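Local coordinates for protein p1 (Rice yellow mottle virus, PDB 6TY0) that probably suppresses RNA silencing in the infected host and supports virus spread, with this chain forming its N-terminal zinc-finger part, at residues A[2-7]-A[41-46]; A[9-14]-A[47-52]; A[36-41]-A[88-93]. All blocks are in the same frame, centred on the assembly; numbering follows the deposited sequence.

Contact 1: A[2-7]-A[41-46]; sequences TRLEVL and VRDPSL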
loop_
_atom_site.group_PDB
_atom_site.type_symbol
_atom_site.label_atom_id
_atom_site.label_comp_id
_atom_site.label_asym_id
_atom_site.label_seq_id
_atom_site.Cartn_x
_atom_site.Cartn_y
_atom_site.Cartn_z
ATOM N N THR A 2 -5.511 -6.329 0.493
ATOM C CA THR A 2 -6.854 -6.139 -0.042
ATOM C C THR A 2 -6.813 -4.949 -1.007
ATOM O O THR A 2 -6.245 -3.913 -0.683
ATOM C CB THR A 2 -7.895 -5.845 1.063
ATOM O OG1 THR A 2 -7.853 -6.857 2.077
ATOM C CG2 THR A 2 -9.335 -5.733 0.479
ATOM N N ARG A 3 -7.393 -5.110 -2.193
ATOM C CA ARG A 3 -7.457 -4.038 -3.180
ATOM C C ARG A 3 -8.630 -3.111 -2.836
ATOM O O ARG A 3 -9.732 -3.573 -2.548
ATOM C CB ARG A 3 -7.676 -4.624 -4.562
ATOM C CG ARG A 3 -7.581 -3.640 -5.704
ATOM C CD ARG A 3 -8.199 -4.270 -6.954
ATOM N NE ARG A 3 -7.494 -5.482 -7.410
ATOM C CZ ARG A 3 -6.690 -5.566 -8.482
ATOM N NH1 ARG A 3 -6.429 -4.496 -9.246
ATOM N NH2 ARG A 3 -6.141 -6.731 -8.807
ATOM N N LEU A 4 -8.381 -1.811 -2.780
ATOM C CA LEU A 4 -9.484 -0.831 -2.715
ATOM C C LEU A 4 -9.536 -0.068 -4.045
ATOM O O LEU A 4 -8.603 0.643 -4.384
ATOM C CB LEU A 4 -9.254 0.157 -1.591
ATOM C CG LEU A 4 -10.403 1.146 -1.439
ATOM C CD1 LEU A 4 -11.405 0.609 -0.442
ATOM C CD2 LEU A 4 -9.877 2.487 -0.989
ATOM N N GLU A 5 -10.620 -0.254 -4.787
ATOM C CA GLU A 5 -10.859 0.411 -6.036
ATOM C C GLU A 5 -11.474 1.795 -5.835
ATOM O O GLU A 5 -12.367 1.971 -5.001
ATOM C CB GLU A 5 -11.832 -0.413 -6.897
ATOM C CG GLU A 5 -11.358 -1.829 -7.187
ATOM C CD GLU A 5 -11.946 -2.432 -8.467
ATOM O OE1 GLU A 5 -12.935 -1.890 -9.018
ATOM O OE2 GLU A 5 -11.406 -3.470 -8.921
ATOM N N VAL A 6 -11.007 2.747 -6.623
ATOM C CA VAL A 6 -11.497 4.113 -6.593
ATOM C C VAL A 6 -11.944 4.522 -7.994
ATOM O O VAL A 6 -11.164 4.454 -8.936
ATOM C CB VAL A 6 -10.401 5.085 -6.174
ATOM C CG1 VAL A 6 -10.944 6.501 -6.117
ATOM C CG2 VAL A 6 -9.819 4.664 -4.826
ATOM N N LEU A 7 -13.221 4.871 -8.125
ATOM C CA LEU A 7 -13.805 5.295 -9.411
ATOM C C LEU A 7 -13.823 6.799 -9.419
ATOM O O LEU A 7 -14.292 7.425 -8.457
ATOM C CB LEU A 7 -15.222 4.776 -9.555
ATOM C CG LEU A 7 -15.987 5.194 -10.816
ATOM C CD1 LEU A 7 -15.386 4.606 -12.082
ATOM C CD2 LEU A 7 -17.424 4.718 -10.656
ATOM N N VAL A 41 -14.997 0.382 5.445
ATOM C CA VAL A 41 -14.054 0.688 4.371
ATOM C C VAL A 41 -14.599 0.124 3.070
ATOM O O VAL A 41 -14.599 -1.076 2.873
ATOM C CB VAL A 41 -12.665 0.119 4.706
ATOM C CG1 VAL A 41 -11.703 0.162 3.541
ATOM C CG2 VAL A 41 -12.092 0.911 5.873
ATOM N N ARG A 42 -15.073 0.980 2.183
ATOM C CA ARG A 42 -15.681 0.516 0.943
ATOM C C ARG A 42 -15.125 1.314 -0.205
ATOM O O ARG A 42 -14.779 2.487 -0.038
ATOM C CB ARG A 42 -17.210 0.706 0.984
ATOM C CG ARG A 42 -17.878 -0.100 2.084
ATOM C CD ARG A 42 -19.299 0.341 2.388
ATOM N NE ARG A 42 -19.900 -0.663 3.255
ATOM C CZ ARG A 42 -20.321 -1.873 2.859
ATOM N NH1 ARG A 42 -20.251 -2.255 1.579
ATOM N NH2 ARG A 42 -20.827 -2.715 3.757
ATOM N N ASP A 43 -15.108 0.682 -1.370
ATOM C CA ASP A 43 -14.607 1.306 -2.609
ATOM C C ASP A 43 -15.313 2.638 -2.844
ATOM O O ASP A 43 -16.515 2.660 -2.966
ATOM C CB ASP A 43 -14.844 0.385 -3.806
ATOM C CG ASP A 43 -14.033 -0.881 -3.734
ATOM O OD1 ASP A 43 -12.965 -0.878 -3.100
ATOM O OD2 ASP A 43 -14.449 -1.883 -4.326
ATOM N N PRO A 44 -14.572 3.756 -2.840
ATOM C CA PRO A 44 -15.210 5.038 -3.069
ATOM C C PRO A 44 -15.412 5.396 -4.532
ATOM O O PRO A 44 -14.681 4.915 -5.424
ATOM C CB PRO A 44 -14.219 6.035 -2.503
ATOM C CG PRO A 44 -12.916 5.371 -2.622
ATOM C CD PRO A 44 -13.175 3.909 -2.440
ATOM N N SER A 45 -16.351 6.311 -4.721
ATOM C CA SER A 45 -16.719 6.866 -5.999
ATOM C C SER A 45 -16.660 8.394 -5.876
ATOM O O SER A 45 -17.314 8.967 -5.009
ATOM C CB SER A 45 -18.116 6.390 -6.336
ATOM O OG SER A 45 -18.485 6.835 -7.621
ATOM N N LEU A 46 -15.821 9.036 -6.684
ATOM C CA LEU A 46 -15.450 10.438 -6.503
ATOM C C LEU A 46 -15.671 11.241 -7.778
ATOM O O LEU A 46 -15.686 10.675 -8.888
ATOM C CB LEU A 46 -13.979 10.568 -6.186
ATOM C CG LEU A 46 -13.376 9.745 -5.026
ATOM C CD1 LEU A 46 -11.886 9.912 -5.071
ATOM C CD2 LEU A 46 -13.933 10.161 -3.654
#
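The CG atom of Leu-4 is swung trans to the backbone nitrogen (chi1 -177°) while CG of Asp-43 stays beside its own (chi1 -66°), and the two side chains run by one another in opposing senses, which brings the Asp-43 carboxylate to the backbone of strand 2-10. There OD1 of Asp-43 accepts the N-H of Glu-5 at an N to OD1 distance of 3.0 Å. The bond is bent, 137° at the hydrogen, and the donor stands well above the carboxylate plane. The same OD1 lies 3.4 Å from CD1 of Leu-4, a methyl that also rests on CG1 of Val-41. The other branch, CD2 of Leu-4, meets CD of Pro-44 at 3.9 Å, with the leucine side chain and the proline ring nearly perpendicular.

Val-6 shares its two methyls between neighbours: CG2 packs on CG of Pro-44 at 3.9 Å, and CG1 on CD1 of Leu-46 at 3.7 Å. From Pro-44 onward the backbones take over. Leu-7 N donates to Pro-44 O at 3.1 Å, and Leu-46 N returns a bond to Leu-7 O at 2.8 Å, so Leu-7 grips the residues before and after Ser-45 in an almost straight pair of bonds. CD2 of Leu-7 then stands beside OG of Ser-45 on the face turned away from Val-6 and Leu-46. The Glu-5 and Asp-43 carboxylates come near without touching; the like charges probably repel weakly, eased by the solvent around Asp-43. Leu-4 and Val-41 reach on to Phe-88 of the second sheet. The pairing of Leu-7 with Ser-45 is a parallel bridge, by which strand 45-51 joins strand 2-10 of the mixed four-stranded sheet, with strand 26-32 antiparallel on the other flank.

Contact 2: A[9-14]-A[47-52]; sequences RPTEQT and RADFNP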
loop_
_atom_site.group_PDB
_atom_site.type_symbol
_atom_site.label_atom_id
_atom_site.label_comp_id
_atom_site.label_asym_id
_atom_site.label_seq_id
_atom_site.Cartn_x
_atom_site.Cartn_y
_atom_site.Cartn_z
ATOM N N ARG A 9 -14.985 10.138 -11.662
ATOM C CA ARG A 9 -15.729 10.711 -12.817
ATOM C C ARG A 9 -15.679 12.256 -12.781
ATOM O O ARG A 9 -15.448 12.825 -11.718
ATOM C CB ARG A 9 -17.170 10.243 -12.783
ATOM C CG ARG A 9 -17.371 8.737 -12.846
ATOM C CD ARG A 9 -18.773 8.420 -13.325
ATOM N NE ARG A 9 -19.523 7.543 -12.430
ATOM C CZ ARG A 9 -20.062 7.913 -11.261
ATOM N NH1 ARG A 9 -19.900 9.146 -10.796
ATOM N NH2 ARG A 9 -20.750 7.032 -10.534
ATOM N N PRO A 10 -15.920 12.925 -13.924
ATOM C CA PRO A 10 -15.690 14.365 -14.038
ATOM C C PRO A 10 -16.715 15.159 -13.228
ATOM O O PRO A 10 -17.851 14.710 -13.036
ATOM C CB PRO A 10 -15.886 14.655 -15.539
ATOM C CG PRO A 10 -16.021 13.313 -16.203
ATOM C CD PRO A 10 -16.534 12.380 -15.156
ATOM N N THR A 11 -16.311 16.310 -12.726
ATOM C CA THR A 11 -17.300 17.258 -12.127
ATOM C C THR A 11 -18.196 17.800 -13.232
ATOM O O THR A 11 -17.846 17.679 -14.405
ATOM C CB THR A 11 -16.563 18.428 -11.502
ATOM O OG1 THR A 11 -15.501 18.832 -12.390
ATOM C CG2 THR A 11 -15.943 18.015 -10.166
ATOM N N GLU A 12 -19.338 18.402 -12.883
ATOM C CA GLU A 12 -20.206 19.057 -13.904
ATOM C C GLU A 12 -19.492 20.107 -14.743
ATOM O O GLU A 12 -19.723 20.213 -15.922
ATOM C CB GLU A 12 -21.434 19.687 -13.263
ATOM C CG GLU A 12 -22.402 18.657 -12.715
ATOM C CD GLU A 12 -23.633 19.285 -12.074
ATOM O OE1 GLU A 12 -23.837 20.513 -12.225
ATOM O OE2 GLU A 12 -24.403 18.542 -11.417
ATOM N N GLN A 13 -18.566 20.832 -14.145
ATOM C CA GLN A 13 -17.885 21.913 -14.818
ATOM C C GLN A 13 -16.855 21.408 -15.779
ATOM O O GLN A 13 -16.279 22.204 -16.521
ATOM C CB GLN A 13 -17.131 22.805 -13.821
ATOM C CG GLN A 13 -17.877 23.099 -12.532
ATOM C CD GLN A 13 -17.640 22.049 -11.439
ATOM O OE1 GLN A 13 -16.534 21.932 -10.903
ATOM N NE2 GLN A 13 -18.685 21.292 -11.098
ATOM N N THR A 14 -16.519 20.119 -15.736
ATOM C CA THR A 14 -15.518 19.619 -16.684
ATOM C C THR A 14 -16.049 18.495 -17.520
ATOM O O THR A 14 -15.309 18.001 -18.342
ATOM C CB THR A 14 -14.223 19.114 -15.998
ATOM O OG1 THR A 14 -14.552 18.078 -15.063
ATOM C CG2 THR A 14 -13.490 20.262 -15.309
ATOM N N ARG A 47 -15.784 12.563 -7.610
ATOM C CA ARG A 47 -15.908 13.495 -8.708
ATOM C C ARG A 47 -14.716 14.379 -8.637
ATOM O O ARG A 47 -14.409 14.930 -7.576
ATOM C CB ARG A 47 -17.163 14.365 -8.563
ATOM C CG ARG A 47 -18.450 13.627 -8.782
ATOM C CD ARG A 47 -18.816 13.619 -10.249
ATOM N NE ARG A 47 -19.910 12.689 -10.475
ATOM C CZ ARG A 47 -20.319 12.264 -11.667
ATOM N NH1 ARG A 47 -19.741 12.690 -12.789
ATOM N NH2 ARG A 47 -21.322 11.403 -11.735
ATOM N N ALA A 48 -14.030 14.528 -9.759
ATOM C CA ALA A 48 -12.904 15.421 -9.849
ATOM C C ALA A 48 -12.904 16.130 -11.190
ATOM O O ALA A 48 -13.694 15.796 -12.087
ATOM C CB ALA A 48 -11.614 14.636 -9.689
ATOM N N ASP A 49 -11.963 17.053 -11.347
ATOM C CA ASP A 49 -11.908 17.906 -12.535
ATOM C C ASP A 49 -11.111 17.278 -13.663
ATOM O O ASP A 49 -9.889 17.174 -13.566
ATOM C CB ASP A 49 -11.242 19.239 -12.214
ATOM C CG ASP A 49 -12.134 20.156 -11.373
ATOM O OD1 ASP A 49 -13.388 20.146 -11.521
ATOM O OD2 ASP A 49 -11.535 20.868 -10.546
ATOM N N PHE A 50 -11.804 16.926 -14.743
ATOM C CA PHE A 50 -11.122 16.426 -15.921
ATOM C C PHE A 50 -10.213 17.524 -16.452
ATOM O O PHE A 50 -10.580 18.678 -16.508
ATOM C CB PHE A 50 -12.095 15.957 -16.988
ATOM C CG PHE A 50 -11.411 15.582 -18.276
ATOM C CD1 PHE A 50 -10.790 14.342 -18.412
ATOM C CD2 PHE A 50 -11.366 16.472 -19.349
ATOM C CE1 PHE A 50 -10.122 13.993 -19.563
ATOM C CE2 PHE A 50 -10.709 16.112 -20.521
ATOM C CZ PHE A 50 -10.091 14.873 -20.626
ATOM N N ASN A 51 -9.008 17.166 -16.815
ATOM C CA ASN A 51 -8.116 18.100 -17.424
ATOM C C ASN A 51 -7.171 17.361 -18.349
ATOM O O ASN A 51 -6.477 16.454 -17.899
ATOM C CB ASN A 51 -7.307 18.804 -16.364
ATOM C CG ASN A 51 -6.414 19.868 -16.955
ATOM O OD1 ASN A 51 -5.640 19.623 -17.875
ATOM N ND2 ASN A 51 -6.519 21.059 -16.426
ATOM N N PRO A 52 -7.113 17.756 -19.637
ATOM C CA PRO A 52 -6.421 16.909 -20.623
ATOM C C PRO A 52 -4.929 16.890 -20.550
ATOM O O PRO A 52 -4.332 16.051 -21.184
ATOM C CB PRO A 52 -6.861 17.479 -21.979
ATOM C CG PRO A 52 -7.407 18.831 -21.676
ATOM C CD PRO A 52 -7.985 18.748 -20.287
#
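Thr-11 and Asp-49 form the tight polar centre of this contact: the threonine hydroxyl OG1 donates to OD1 of Asp-49 at 2.6 Å, meeting the anti lone pair of OD1, on the side away from OD2. Beside it, Thr-11 N donates to Ala-48 O at 2.7 Å from above the carbonyl plane, and Ala-48 N in turn bonds Arg-9 O at 3.0 Å, continuing the parallel pairing. Thr-14 closes the group. Its OG1 lies between its own backbone nitrogen and carbonyl carbon (chi1 58°), which turns it to accept from Phe-50 N, 3.0 Å from OG1.

The outer side, where Arg-47 is exposed to solvent, is held by a single side-chain hydrogen bond. The Arg-47 chain bends at chi2 (-87°) and lays its guanidinium edge against the strand end, NH1 bonding Pro-10 O at 2.8 Å within the guanidinium plane. CB of Arg-9 lies over one face of that group; the very close approach of Arg-9 NH1 to Arg-47 NH2, two donors, is doubtful.

Thr-14 directly precedes helix 15-21, so its hydroxyl ties the helix start to strand 45-51. Pro-10 and Phe-50 both rest on Ala-18 of that helix, while Asp-49 OD2 bonds Asn-82, just past strand 80-81, the partner of strand 45-51 on its other edge.

Contact 3: A[36-41]-A[88-93]; sequences WDVDSV and FDVVCA. With ZN (zinc ion), chain C.
Val-41 stands over the ring of Phe-88, the two side chains at about a right angle. Its CG1 sits 4.3 Å from the ring centroid, only 3° off the normal, a CH-pi contact over the face, while CG2 leans on the CG end of the ring. Trp-36 is turned differently, presenting its edge: CG2 of Val-90 lies near the indole plane, 3.9 Å from CE3. The neighbouring ring atom CZ3 meets CB of Cys-92 at 4.0 Å.

Cys-92 is thereby packed from the tryptophan side while its SG binds zinc at 2.4 Å. The thiolate lies between the backbone nitrogen and carbonyl carbon (chi1 81°), directed to the metal, and Cys-64, Cys-67 and Cys-95 complete the site. Two CxxC pairs thus hold one ion in a four-cysteine zinc finger, with Cys-92 just beyond strand 86-90.

Facing this corner, a type I turn from Val-38 to Val-41 sets Val-38, Ser-40 and Val-41 against the end of strand 86-90 and the residues after it. Val-38 packs CG1 against the backbone of 91-93, 3.6 Å from Val-91 O, and touches CB of Ala-93. The Ser-40 hydroxyl OG comes within 3.4 Å of CG1 of Val-90, a methyl against which Val-41 CG2 also packs. A water bridges the more exposed side, hydrogen-bonded to Ser-40 OG at 3.0 Å and accepting from Val-91 N at 2.8 Å.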
loop_
_atom_site.group_PDB
_atom_site.type_symbol
_atom_site.label_atom_id
_atom_site.label_comp_id
_atom_site.label_asym_id
_atom_site.label_seq_id
_atom_site.Cartn_x
_atom_site.Cartn_y
_atom_site.Cartn_z
ATOM N N TRP A 36 -7.396 -2.988 8.042
ATOM C CA TRP A 36 -8.468 -2.137 7.518
ATOM C C TRP A 36 -9.554 -2.912 6.769
ATOM O O TRP A 36 -10.396 -2.309 6.082
ATOM C CB TRP A 36 -7.852 -1.054 6.635
ATOM C CG TRP A 36 -6.743 -0.378 7.319
ATOM C CD1 TRP A 36 -5.424 -0.554 7.079
ATOM C CD2 TRP A 36 -6.839 0.501 8.431
ATOM N NE1 TRP A 36 -4.699 0.199 7.928
ATOM C CE2 TRP A 36 -5.538 0.856 8.783
ATOM C CE3 TRP A 36 -7.910 1.042 9.155
ATOM C CZ2 TRP A 36 -5.255 1.723 9.824
ATOM C CZ3 TRP A 36 -7.624 1.907 10.187
ATOM C CH2 TRP A 36 -6.316 2.235 10.513
ATOM N N ASP A 37 -9.538 -4.244 6.921
ATOM C CA ASP A 37 -10.646 -5.104 6.473
ATOM C C ASP A 37 -11.823 -5.041 7.446
ATOM O O ASP A 37 -12.019 -5.945 8.264
ATOM C CB ASP A 37 -10.178 -6.559 6.379
ATOM C CG ASP A 37 -9.219 -6.790 5.222
ATOM O OD1 ASP A 37 -9.361 -6.119 4.173
ATOM O OD2 ASP A 37 -8.314 -7.645 5.364
ATOM N N VAL A 38 -12.582 -3.957 7.372
ATOM C CA VAL A 38 -13.734 -3.733 8.231
ATOM C C VAL A 38 -14.848 -3.197 7.349
ATOM O O VAL A 38 -14.544 -2.674 6.276
ATOM C CB VAL A 38 -13.409 -2.742 9.372
ATOM C CG1 VAL A 38 -12.378 -3.331 10.305
ATOM C CG2 VAL A 38 -12.925 -1.402 8.820
ATOM N N ASP A 39 -16.109 -3.316 7.791
ATOM C CA ASP A 39 -17.294 -3.027 6.941
ATOM C C ASP A 39 -17.334 -1.605 6.403
ATOM O O ASP A 39 -17.779 -1.385 5.289
ATOM C CB ASP A 39 -18.619 -3.248 7.706
ATOM C CG ASP A 39 -19.038 -4.706 7.766
ATOM O OD1 ASP A 39 -18.173 -5.614 7.761
ATOM O OD2 ASP A 39 -20.259 -4.948 7.825
ATOM N N SER A 40 -16.884 -0.643 7.206
ATOM C CA SER A 40 -16.990 0.780 6.854
ATOM C C SER A 40 -15.947 1.245 5.815
ATOM O O SER A 40 -16.002 2.382 5.375
ATOM C CB SER A 40 -16.885 1.638 8.117
ATOM O OG SER A 40 -15.810 1.172 8.938
ATOM N N VAL A 41 -14.997 0.382 5.445
ATOM C CA VAL A 41 -14.054 0.688 4.371
ATOM C C VAL A 41 -14.599 0.124 3.070
ATOM O O VAL A 41 -14.599 -1.076 2.873
ATOM C CB VAL A 41 -12.665 0.119 4.706
ATOM C CG1 VAL A 41 -11.703 0.162 3.541
ATOM C CG2 VAL A 41 -12.092 0.911 5.873
ATOM N N PHE A 88 -10.677 7.337 5.622
ATOM C CA PHE A 88 -11.391 6.297 6.348
ATOM C C PHE A 88 -11.007 6.455 7.795
ATOM O O PHE A 88 -9.946 5.991 8.223
ATOM C CB PHE A 88 -10.989 4.918 5.828
ATOM C CG PHE A 88 -11.525 4.637 4.463
ATOM C CD1 PHE A 88 -12.892 4.525 4.267
ATOM C CD2 PHE A 88 -10.691 4.542 3.385
ATOM C CE1 PHE A 88 -13.402 4.299 2.994
ATOM C CE2 PHE A 88 -11.188 4.339 2.102
ATOM C CZ PHE A 88 -12.551 4.199 1.907
ATOM N N ASP A 89 -11.870 7.163 8.526
ATOM C CA ASP A 89 -11.779 7.289 9.987
ATOM C C ASP A 89 -12.706 6.245 10.577
ATOM O O ASP A 89 -13.902 6.463 10.651
ATOM C CB ASP A 89 -12.155 8.707 10.437
ATOM C CG ASP A 89 -11.198 9.757 9.859
ATOM O OD1 ASP A 89 -9.987 9.605 10.027
ATOM O OD2 ASP A 89 -11.657 10.693 9.198
ATOM N N VAL A 90 -12.146 5.105 10.973
ATOM C CA VAL A 90 -12.955 3.952 11.277
ATOM C C VAL A 90 -12.415 3.270 12.515
ATOM O O VAL A 90 -11.420 3.683 13.047
ATOM C CB VAL A 90 -12.917 2.963 10.091
ATOM C CG1 VAL A 90 -13.463 3.626 8.836
ATOM C CG2 VAL A 90 -11.505 2.430 9.862
ATOM N N VAL A 91 -13.108 2.245 12.974
ATOM C CA VAL A 91 -12.623 1.389 14.056
ATOM C C VAL A 91 -11.892 0.252 13.374
ATOM O O VAL A 91 -12.476 -0.460 12.543
ATOM C CB VAL A 91 -13.764 0.875 14.968
ATOM C CG1 VAL A 91 -13.227 -0.039 16.042
ATOM C CG2 VAL A 91 -14.538 2.045 15.574
ATOM N N CYS A 92 -10.621 0.091 13.709
ATOM C CA CYS A 92 -9.753 -0.871 12.994
ATOM C C CYS A 92 -10.104 -2.313 13.430
ATOM O O CYS A 92 -10.903 -2.510 14.367
ATOM C CB CYS A 92 -8.280 -0.568 13.244
ATOM S SG CYS A 92 -7.654 -1.228 14.834
ATOM N N ALA A 93 -9.560 -3.306 12.721
ATOM C CA ALA A 93 -9.862 -4.715 13.014
ATOM C C ALA A 93 -9.467 -5.160 14.430
ATOM O O ALA A 93 -10.050 -6.048 14.976
ATOM C CB ALA A 93 -9.232 -5.643 11.966
HETATM ZN ZN ZN C . -7.647 0.547 16.448
HETATM O O HOH W 1 -15.651 1.854 11.878
#

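Contacts 1 and 2 hold the same two strands, 2-10 and 45-51, in succession, joined where Arg-9 N probably bonds Leu-46 O. Contact 1 lies near the chain centre yet is largely a surface contact; contact 2 is partly buried at the helix end. Contact 3, also partly buried, is on the opposite side of the centre from contact 2, with nearest atoms about 13 Å apart. Contact 2 is mainly hydrogen-bonded and contact 1 mixes strand bonds with apolar packing, whereas 36-41 and 88-93 meet through apolar packing and one bridging water, beside the zinc that Cys-92 helps hold. Val-41 belongs to contacts 1 and 3, and Leu-4 against Phe-88 joins their sheets.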